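PDB 5XSW: chitinase, which probably hydrolyses internal bonds of chitin as an endochitinase, this piece of the longer protein holding a glycan in a pocket of its largely helical domain. Local coordinates for residues A[258-263]-A[300-305]; A[266-271]-A[275-280]. All blocks are in the same frame, centred on the assembly; numbering follows the deposited sequence.

Contact 1: A[258-263]-A[300-305]. With PO4 (phosphate ion), chain E.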
ATOM      1  N   ASN A 258      -3.301  -2.446   1.895  1.00 20.22           N
ATOM      2  CA  ASN A 258      -3.917  -1.124   1.820  1.00 20.34           C
ATOM      3  C   ASN A 258      -4.268  -0.751   0.359  1.00 25.96           C
ATOM      4  O   ASN A 258      -5.328  -0.214   0.056  1.00 21.94           O
ATOM      5  CB  ASN A 258      -2.932  -0.072   2.418  1.00 25.40           C
ATOM      6  CG  ASN A 258      -3.494   1.374   2.388  1.00 35.60           C
ATOM      7  OD1 ASN A 258      -3.516   2.041   1.345  1.00 33.80           O
ATOM      8  ND2 ASN A 258      -3.919   1.856   3.539  1.00 37.25           N
ATOM      9  N   GLN A 259      -3.350  -1.041  -0.532  1.00 20.37           N
ATOM     10  CA  GLN A 259      -3.583  -0.702  -1.949  1.00 23.10           C
ATOM     11  C   GLN A 259      -4.746  -1.528  -2.577  1.00 24.29           C
ATOM     12  O   GLN A 259      -5.627  -0.992  -3.303  1.00 24.14           O
ATOM     13  CB  GLN A 259      -2.263  -0.919  -2.699  1.00 27.27           C
ATOM     14  CG  GLN A 259      -2.318  -0.778  -4.211  1.00 28.10           C
ATOM     15  CD  GLN A 259      -0.968  -1.114  -4.812  1.00 24.52           C
ATOM     16  OE1 GLN A 259      -0.316  -0.261  -5.414  1.00 34.78           O
ATOM     17  NE2 GLN A 259      -0.506  -2.314  -4.557  1.00 23.36           N
ATOM     18  N   ILE A 260      -4.803  -2.830  -2.305  1.00 22.96           N
ATOM     19  CA  ILE A 260      -5.899  -3.597  -2.936  1.00 24.55           C
ATOM     20  C   ILE A 260      -7.236  -3.318  -2.301  1.00 27.10           C
ATOM     21  O   ILE A 260      -8.259  -3.295  -2.991  1.00 23.86           O
ATOM     22  CB  ILE A 260      -5.641  -5.129  -2.967  1.00 29.99           C
ATOM     23  CG1 ILE A 260      -5.561  -5.724  -1.584  1.00 30.27           C
ATOM     24  CG2 ILE A 260      -4.398  -5.426  -3.822  1.00 34.04           C
ATOM     25  CD1 ILE A 260      -5.159  -7.226  -1.593  1.00 34.58           C
ATOM     26  N   LYS A 261      -7.258  -2.980  -1.010  1.00 22.49           N
ATOM     27  CA  LYS A 261      -8.443  -2.382  -0.426  1.00 22.42           C
ATOM     28  C   LYS A 261      -8.887  -1.099  -1.161  1.00 22.42           C
ATOM     29  O   LYS A 261     -10.092  -0.893  -1.448  1.00 27.95           O
ATOM     30  CB  LYS A 261      -8.150  -2.080   1.078  1.00 26.92           C
ATOM     31  CG  LYS A 261      -9.246  -1.852   1.957  1.00 35.98           C
ATOM     32  CD  LYS A 261      -8.692  -1.728   3.443  1.00 28.48           C
ATOM     33  CE  LYS A 261      -9.701  -0.912   4.207  1.00 31.57           C
ATOM     34  NZ  LYS A 261      -9.182  -0.801   5.604  1.00 38.19           N
ATOM     35  N   ALA A 262      -7.949  -0.208  -1.471  1.00 19.75           N
ATOM     36  CA  ALA A 262      -8.325   1.020  -2.208  1.00 21.46           C
ATOM     37  C   ALA A 262      -8.882   0.686  -3.618  1.00 26.26           C
ATOM     38  O   ALA A 262      -9.839   1.288  -4.093  1.00 24.05           O
ATOM     39  CB  ALA A 262      -7.091   1.974  -2.361  1.00 23.90           C
ATOM     40  N   TYR A 263      -8.274  -0.298  -4.259  1.00 23.44           N
ATOM     41  CA  TYR A 263      -8.644  -0.636  -5.649  1.00 26.85           C
ATOM     42  C   TYR A 263      -9.981  -1.362  -5.704  1.00 30.19           C
ATOM     43  O   TYR A 263     -10.692  -1.347  -6.727  1.00 24.77           O
ATOM     44  CB  TYR A 263      -7.582  -1.521  -6.304  1.00 22.56           C
ATOM     45  CG  TYR A 263      -6.242  -0.884  -6.572  1.00 21.24           C
ATOM     46  CD1 TYR A 263      -6.039   0.478  -6.424  1.00 19.92           C
ATOM     47  CD2 TYR A 263      -5.158  -1.685  -6.960  1.00 25.81           C
ATOM     48  CE1 TYR A 263      -4.776   1.056  -6.657  1.00 20.62           C
ATOM     49  CE2 TYR A 263      -3.924  -1.129  -7.235  1.00 24.64           C
ATOM     50  CZ  TYR A 263      -3.744   0.242  -7.086  1.00 28.26           C
ATOM     51  OH  TYR A 263      -2.501   0.738  -7.356  1.00 32.07           O
ATOM     52  N   LEU A 300      -2.908 -10.989  -6.518  1.00 20.13           N
ATOM     53  CA  LEU A 300      -2.442 -11.525  -7.786  1.00 20.81           C
ATOM     54  C   LEU A 300      -3.309 -11.038  -8.940  1.00 21.68           C
ATOM     55  O   LEU A 300      -2.820 -10.668  -9.994  1.00 21.92           O
ATOM     56  CB  LEU A 300      -2.430 -13.043  -7.734  1.00 20.88           C
ATOM     57  CG  LEU A 300      -1.403 -13.627  -6.773  1.00 21.15           C
ATOM     58  CD1 LEU A 300      -1.791 -15.027  -6.345  1.00 22.40           C
ATOM     59  CD2 LEU A 300      -0.035 -13.610  -7.414  1.00 18.40           C
ATOM     60  N   THR A 301      -4.607 -11.007  -8.697  1.00 19.64           N
ATOM     61  CA  THR A 301      -5.568 -10.564  -9.682  1.00 22.06           C
ATOM     62  C   THR A 301      -5.282  -9.118 -10.044  1.00 28.00           C
ATOM     63  O   THR A 301      -5.362  -8.741 -11.194  1.00 22.73           O
ATOM     64  CB  THR A 301      -7.003 -10.703  -9.156  1.00 23.98           C
ATOM     65  OG1 THR A 301      -7.325 -12.088  -9.041  1.00 21.63           O
ATOM     66  CG2 THR A 301      -7.990 -10.025 -10.082  1.00 21.96           C
ATOM     67  N   MET A 302      -4.908  -8.328  -9.049  1.00 21.84           N
ATOM     68  CA  MET A 302      -4.623  -6.928  -9.259  1.00 20.99           C
ATOM     69  C   MET A 302      -3.479  -6.768 -10.253  1.00 21.60           C
ATOM     70  O   MET A 302      -3.538  -5.915 -11.110  1.00 22.63           O
ATOM     71  CB  MET A 302      -4.257  -6.253  -7.939  1.00 20.68           C
ATOM     72  CG  MET A 302      -3.754  -4.828  -8.082  1.00 25.21           C
ATOM     73  SD  MET A 302      -1.989  -4.711  -8.420  1.00 31.35           S
ATOM     74  CE  MET A 302      -1.312  -5.016  -6.794  1.00 29.33           C
ATOM     75  N   GLU A 303      -2.453  -7.597 -10.148  1.00 20.23           N
ATOM     76  CA  GLU A 303      -1.340  -7.485 -11.071  1.00 21.85           C
ATOM     77  C   GLU A 303      -1.809  -7.736 -12.501  1.00 25.32           C
ATOM     78  O   GLU A 303      -1.496  -6.977 -13.401  1.00 21.99           O
ATOM     79  CB  GLU A 303      -0.263  -8.508 -10.733  1.00 21.95           C
ATOM     80  CG  GLU A 303       0.290  -8.446  -9.324  1.00 24.50           C
ATOM     81  CD  GLU A 303       1.229  -9.594  -9.039  1.00 24.85           C
ATOM     82  OE1 GLU A 303       1.973  -9.973  -9.950  1.00 23.05           O
ATOM     83  OE2 GLU A 303       1.211 -10.124  -7.924  1.00 21.22           O
ATOM     84  N   ARG A 304      -2.599  -8.786 -12.678  1.00 22.15           N
ATOM     85  CA  ARG A 304      -3.091  -9.168 -13.987  1.00 25.25           C
ATOM     86  C   ARG A 304      -3.994  -8.101 -14.570  1.00 19.82           C
ATOM     87  O   ARG A 304      -3.858  -7.747 -15.723  1.00 22.70           O
ATOM     88  CB  ARG A 304      -3.832 -10.499 -13.906  1.00 24.02           C
ATOM     89  CG  ARG A 304      -4.149 -11.131 -15.248  1.00 20.33           C
ATOM     90  CD  ARG A 304      -4.360 -12.622 -15.104  1.00 24.41           C
ATOM     91  NE  ARG A 304      -4.778 -13.284 -16.332  1.00 23.02           N
ATOM     92  CZ  ARG A 304      -6.040 -13.469 -16.690  1.00 24.49           C
ATOM     93  NH1 ARG A 304      -7.025 -13.022 -15.934  1.00 20.57           N
ATOM     94  NH2 ARG A 304      -6.317 -14.096 -17.816  1.00 24.13           N
ATOM     95  N   GLU A 305      -4.888  -7.576 -13.743  1.00 18.94           N
ATOM     96  CA  GLU A 305      -5.783  -6.488 -14.131  1.00 20.09           C
ATOM     97  C   GLU A 305      -5.011  -5.237 -14.508  1.00 28.42           C
ATOM     98  O   GLU A 305      -5.394  -4.509 -15.461  1.00 24.66           O
ATOM     99  CB  GLU A 305      -6.810  -6.145 -13.031  1.00 20.26           C
ATOM    100  CG  GLU A 305      -7.925  -7.260 -12.762  1.00 21.25           C
ATOM    101  CD  GLU A 305      -9.196  -7.111 -13.646  1.00 25.67           C
ATOM    102  OE1 GLU A 305      -9.238  -6.153 -14.451  1.00 26.26           O
ATOM    103  OE2 GLU A 305     -10.185  -7.903 -13.467  1.00 26.28           O
TER
HETATM  104  P   PO4 E 901       2.735  -3.466  -5.375  0.86 31.01           P
HETATM  105  O1  PO4 E 901       2.652  -3.908  -3.960  0.86 33.58           O
HETATM  106  O2  PO4 E 901       1.412  -3.223  -6.049  0.86 28.27           O
HETATM  107  O3  PO4 E 901       3.571  -2.214  -5.364  0.86 35.56           O
HETATM  108  O4  PO4 E 901       3.327  -4.443  -6.300  0.86 26.75           O
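Q259, I260 and Y263 of helix 254-263 all meet M302 of helix 288-311. Q259 has its CG anti to the backbone N (chi1 173°), and the chain runs on extended, which brings the amide up to the end of M302. There NE2 lies 3.6 Å from CE of M302. The same NE2 donates a moderately bent hydrogen bond to O2 of the phosphate ion, 2.6 Å away. The methyl CE of M302 also comes within 3.3 Å of phosphate O2. The amide oxygen OE1 is hydrogen-bonded to S254 OG of the second subunit. With an alanine here, the phosphate would probably lose one donor, S254 of the second subunit its amide partner, and a gap would open beside the M302 methyl. I260 follows with a looser touch, CG2 to CB of M302 at 4.2 Å. Y263, one turn after Q259, presents a ring edge. CG of M302 sits in the ring plane, 3.6 Å from Y263 CD2. The carbonyl O of Q259 lies over one ring face, toward the rim. M302 bends at chi2 and chi3, and this turns its methyl to the amide while CG stays at the ring. The axes of the two short segments come within 11.0 Å and are inclined by 62°. This is steeply crossed helix packing through one long side chain, beside a phosphate, probably from the crystallisation liquor, also bound by N256, V340 and the second subunit.

Contact 2: A[266-271]-A[275-280]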
ATOM      1  N   ASP A 266     -15.550  -2.782  -3.897  1.00 25.51           N
ATOM      2  CA  ASP A 266     -16.628  -3.778  -3.955  1.00 24.49           C
ATOM      3  C   ASP A 266     -16.281  -5.040  -3.213  1.00 28.01           C
ATOM      4  O   ASP A 266     -17.173  -5.775  -2.828  1.00 29.53           O
ATOM      5  CB  ASP A 266     -16.973  -4.142  -5.410  1.00 24.07           C
ATOM      6  CG  ASP A 266     -17.554  -2.931  -6.143  1.00 26.91           C
ATOM      7  OD1 ASP A 266     -18.730  -2.604  -5.853  1.00 27.67           O
ATOM      8  OD2 ASP A 266     -16.833  -2.280  -6.938  1.00 29.49           O
ATOM      9  N   ILE A 267     -14.992  -5.331  -3.050  1.00 23.09           N
ATOM     10  CA  ILE A 267     -14.611  -6.576  -2.349  1.00 21.39           C
ATOM     11  C   ILE A 267     -14.352  -6.340  -0.819  1.00 26.64           C
ATOM     12  O   ILE A 267     -14.774  -7.134   0.009  1.00 25.20           O
ATOM     13  CB  ILE A 267     -13.340  -7.206  -2.992  1.00 24.73           C
ATOM     14  CG1 ILE A 267     -13.647  -7.617  -4.448  1.00 29.54           C
ATOM     15  CG2 ILE A 267     -12.890  -8.477  -2.214  1.00 23.11           C
ATOM     16  CD1 ILE A 267     -12.375  -8.060  -5.244  1.00 31.62           C
ATOM     17  N   PHE A 268     -13.696  -5.236  -0.482  1.00 25.62           N
ATOM     18  CA  PHE A 268     -13.272  -4.980   0.909  1.00 25.62           C
ATOM     19  C   PHE A 268     -14.094  -3.902   1.569  1.00 25.99           C
ATOM     20  O   PHE A 268     -14.156  -2.800   1.035  1.00 25.62           O
ATOM     21  CB  PHE A 268     -11.801  -4.545   0.923  1.00 20.98           C
ATOM     22  CG  PHE A 268     -10.867  -5.612   0.497  1.00 25.43           C
ATOM     23  CD1 PHE A 268     -10.488  -6.626   1.381  1.00 25.63           C
ATOM     24  CD2 PHE A 268     -10.353  -5.619  -0.792  1.00 24.03           C
ATOM     25  CE1 PHE A 268      -9.605  -7.630   0.981  1.00 29.61           C
ATOM     26  CE2 PHE A 268      -9.496  -6.614  -1.188  1.00 27.75           C
ATOM     27  CZ  PHE A 268      -9.106  -7.618  -0.306  1.00 24.74           C
ATOM     28  N   PRO A 269     -14.716  -4.213   2.738  1.00 22.38           N
ATOM     29  CA  PRO A 269     -15.331  -3.111   3.494  1.00 28.18           C
ATOM     30  C   PRO A 269     -14.253  -2.181   4.069  1.00 29.25           C
ATOM     31  O   PRO A 269     -13.091  -2.582   4.196  1.00 26.17           O
ATOM     32  CB  PRO A 269     -16.116  -3.841   4.606  1.00 27.55           C
ATOM     33  CG  PRO A 269     -15.305  -5.132   4.871  1.00 28.06           C
ATOM     34  CD  PRO A 269     -14.741  -5.499   3.458  1.00 23.44           C
ATOM     35  N   ASP A 270     -14.629  -0.961   4.440  1.00 27.27           N
ATOM     36  CA  ASP A 270     -13.659   0.011   4.941  1.00 29.32           C
ATOM     37  C   ASP A 270     -13.002  -0.446   6.243  1.00 29.94           C
ATOM     38  O   ASP A 270     -11.927   0.051   6.575  1.00 34.40           O
ATOM     39  CB  ASP A 270     -14.345   1.383   5.185  1.00 35.23           C
ATOM     40  CG  ASP A 270     -14.757   2.092   3.861  1.00 43.23           C
ATOM     41  OD1 ASP A 270     -14.181   1.789   2.793  1.00 42.71           O
ATOM     42  OD2 ASP A 270     -15.645   2.966   3.898  1.00 45.32           O
ATOM     43  N   THR A 271     -13.654  -1.383   6.945  1.00 26.22           N
ATOM     44  CA  THR A 271     -13.157  -1.902   8.234  1.00 29.04           C
ATOM     45  C   THR A 271     -12.030  -2.911   8.069  1.00 32.57           C
ATOM     46  O   THR A 271     -11.399  -3.294   9.037  1.00 25.47           O
ATOM     47  CB  THR A 271     -14.264  -2.597   9.022  1.00 33.62           C
ATOM     48  OG1 THR A 271     -14.958  -3.527   8.167  1.00 33.62           O
ATOM     49  CG2 THR A 271     -15.267  -1.570   9.588  1.00 33.66           C
ATOM     50  N   ASP A 275      -3.747  -7.315   9.637  1.00 27.76           N
ATOM     51  CA  ASP A 275      -3.416  -8.457  10.514  1.00 29.61           C
ATOM     52  C   ASP A 275      -4.665  -9.329  10.727  1.00 23.77           C
ATOM     53  O   ASP A 275      -4.582 -10.559  10.727  1.00 26.29           O
ATOM     54  CB  ASP A 275      -2.794  -7.984  11.899  1.00 33.37           C
ATOM     55  CG  ASP A 275      -1.361  -7.345  11.753  1.00 36.05           C
ATOM     56  OD1 ASP A 275      -0.898  -6.989  10.632  1.00 36.60           O
ATOM     57  OD2 ASP A 275      -0.683  -7.124  12.789  1.00 41.45           O
ATOM     58  N   ASP A 276      -5.838  -8.729  10.841  1.00 22.53           N
ATOM     59  CA  ASP A 276      -7.022  -9.547  11.008  1.00 24.33           C
ATOM     60  C   ASP A 276      -7.284 -10.516   9.801  1.00 22.78           C
ATOM     61  O   ASP A 276      -7.795 -11.649   9.988  1.00 25.25           O
ATOM     62  CB  ASP A 276      -8.261  -8.669  11.188  1.00 29.39           C
ATOM     63  CG  ASP A 276      -9.560  -9.513  11.397  1.00 34.29           C
ATOM     64  OD1 ASP A 276      -9.488 -10.449  12.204  1.00 38.78           O
ATOM     65  OD2 ASP A 276     -10.648  -9.264  10.776  1.00 36.63           O
ATOM     66  N   TYR A 277      -6.974 -10.055   8.581  1.00 23.56           N
ATOM     67  CA  TYR A 277      -7.271 -10.836   7.363  1.00 22.67           C
ATOM     68  C   TYR A 277      -6.160 -11.822   7.059  1.00 20.69           C
ATOM     69  O   TYR A 277      -6.434 -12.832   6.442  1.00 22.74           O
ATOM     70  CB  TYR A 277      -7.484  -9.926   6.130  1.00 21.18           C
ATOM     71  CG  TYR A 277      -8.892  -9.339   6.057  1.00 24.53           C
ATOM     72  CD1 TYR A 277      -9.460  -8.670   7.164  1.00 24.80           C
ATOM     73  CD2 TYR A 277      -9.662  -9.484   4.908  1.00 23.65           C
ATOM     74  CE1 TYR A 277     -10.728  -8.147   7.099  1.00 24.81           C
ATOM     75  CE2 TYR A 277     -10.919  -8.945   4.816  1.00 23.61           C
ATOM     76  CZ  TYR A 277     -11.460  -8.290   5.937  1.00 28.37           C
ATOM     77  OH  TYR A 277     -12.719  -7.752   5.882  1.00 24.67           O
ATOM     78  N   MET A 278      -4.910 -11.532   7.469  1.00 20.52           N
ATOM     79  CA  MET A 278      -3.767 -12.325   7.021  1.00 19.19           C
ATOM     80  C   MET A 278      -3.188 -13.231   8.140  1.00 22.28           C
ATOM     81  O   MET A 278      -2.620 -14.284   7.858  1.00 22.87           O
ATOM     82  CB  MET A 278      -2.619 -11.446   6.517  1.00 19.98           C
ATOM     83  CG  MET A 278      -2.992 -10.438   5.349  1.00 24.62           C
ATOM     84  SD  MET A 278      -3.877 -11.382   4.040  1.00 30.11           S
ATOM     85  CE  MET A 278      -2.636 -12.499   3.708  1.00 23.55           C
ATOM     86  N   LYS A 279      -3.279 -12.793   9.389  1.00 23.21           N
ATOM     87  CA  LYS A 279      -2.528 -13.488  10.441  1.00 22.72           C
ATOM     88  C   LYS A 279      -3.289 -14.740  10.951  1.00 20.87           C
ATOM     89  O   LYS A 279      -4.329 -14.638  11.585  1.00 22.82           O
ATOM     90  CB  LYS A 279      -2.235 -12.522  11.636  1.00 22.90           C
ATOM     91  CG  LYS A 279      -1.331 -13.203  12.756  1.00 23.26           C
ATOM     92  CD  LYS A 279      -1.250 -12.173  13.990  1.00 28.37           C
ATOM     93  CE  LYS A 279      -0.341 -12.739  15.107  1.00 38.58           C
ATOM     94  NZ  LYS A 279      -0.735 -12.082  16.393  1.00 47.52           N
ATOM     95  N   VAL A 280      -2.732 -15.903  10.699  1.00 20.55           N
ATOM     96  CA  VAL A 280      -3.392 -17.149  11.059  1.00 24.55           C
ATOM     97  C   VAL A 280      -2.788 -17.594  12.392  1.00 25.83           C
ATOM     98  O   VAL A 280      -2.140 -16.804  13.056  1.00 25.01           O
ATOM     99  CB  VAL A 280      -3.216 -18.245   9.993  1.00 23.27           C
ATOM    100  CG1 VAL A 280      -3.976 -17.873   8.652  1.00 19.10           C
ATOM    101  CG2 VAL A 280      -1.742 -18.510   9.722  1.00 18.38           C
TER
HETATM  102  O   HOH W   1     -10.966  -6.451   9.863  1.00 30.08           O
HETATM  103  O   HOH W   2     -13.638  -6.163   8.150  1.00 30.47           O
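Y277 reaches from helix 274-278 to F268 and P269 in the preceding loop. Its CB points toward that loop. CG stands anti to the carbonyl carbon (chi1 -82°), and the ring extends from there across to the loop. Near the far end of the ring, CE2 is 4.2 Å from CD1 of F268. Y277 CE2 lies near the plane of the F268 ring, at its edge. The two side chains run alongside in opposing directions. I267 CG2 lies over one face of the F268 ring, toward the rim. At the tip, Y277 OH faces the proline ring, 3.8 Å from CG of P269. This is a plain van der Waals touch. The hydroxyl also accepts a hydrogen bond from a water 2.9 Å from Y277 OH, and that water is hydrogen-bonded to T271 OG1 as well. Outside the two segments, Y277 OH is hydrogen-bonded to K412 O. A second water donates to D276 OD2 at 3.0 Å and, over a longer 3.3 Å, to T271 O. Both waters lie at the edge of the Y277 ring, in its plane. They link the two segments where no direct hydrogen bond does, while D276 also forms a salt bridge with K412. The tyrosine thus joins the loop after helix 254-263 to short helix 274-278. F268 rests against I260 and K261 of the former helix, and M278 packs on S292 and V295 of helix 288-311.

How the contacts relate
Both contacts are buried, but contact 1 lies deeper, its centre about 9 Å from the chain centre against about 16 Å for contact 2. Their centres are about 13 Å apart. Contact 1 joins helices 254-263 and 288-311 directly; contact 2 lies between them in sequence, on the intervening loop and short helix. K261 ties the two together: its NZ is probably hydrogen-bonded to D270 O, and its CA packs on F268. The chemistry differs with place. Contact 1 uses a methionine and a bound anion at the subunit interface. Contact 2 uses ring packing and bridging waters, with partly exposed and exposed residues at its edge. Both also touch the second subunit.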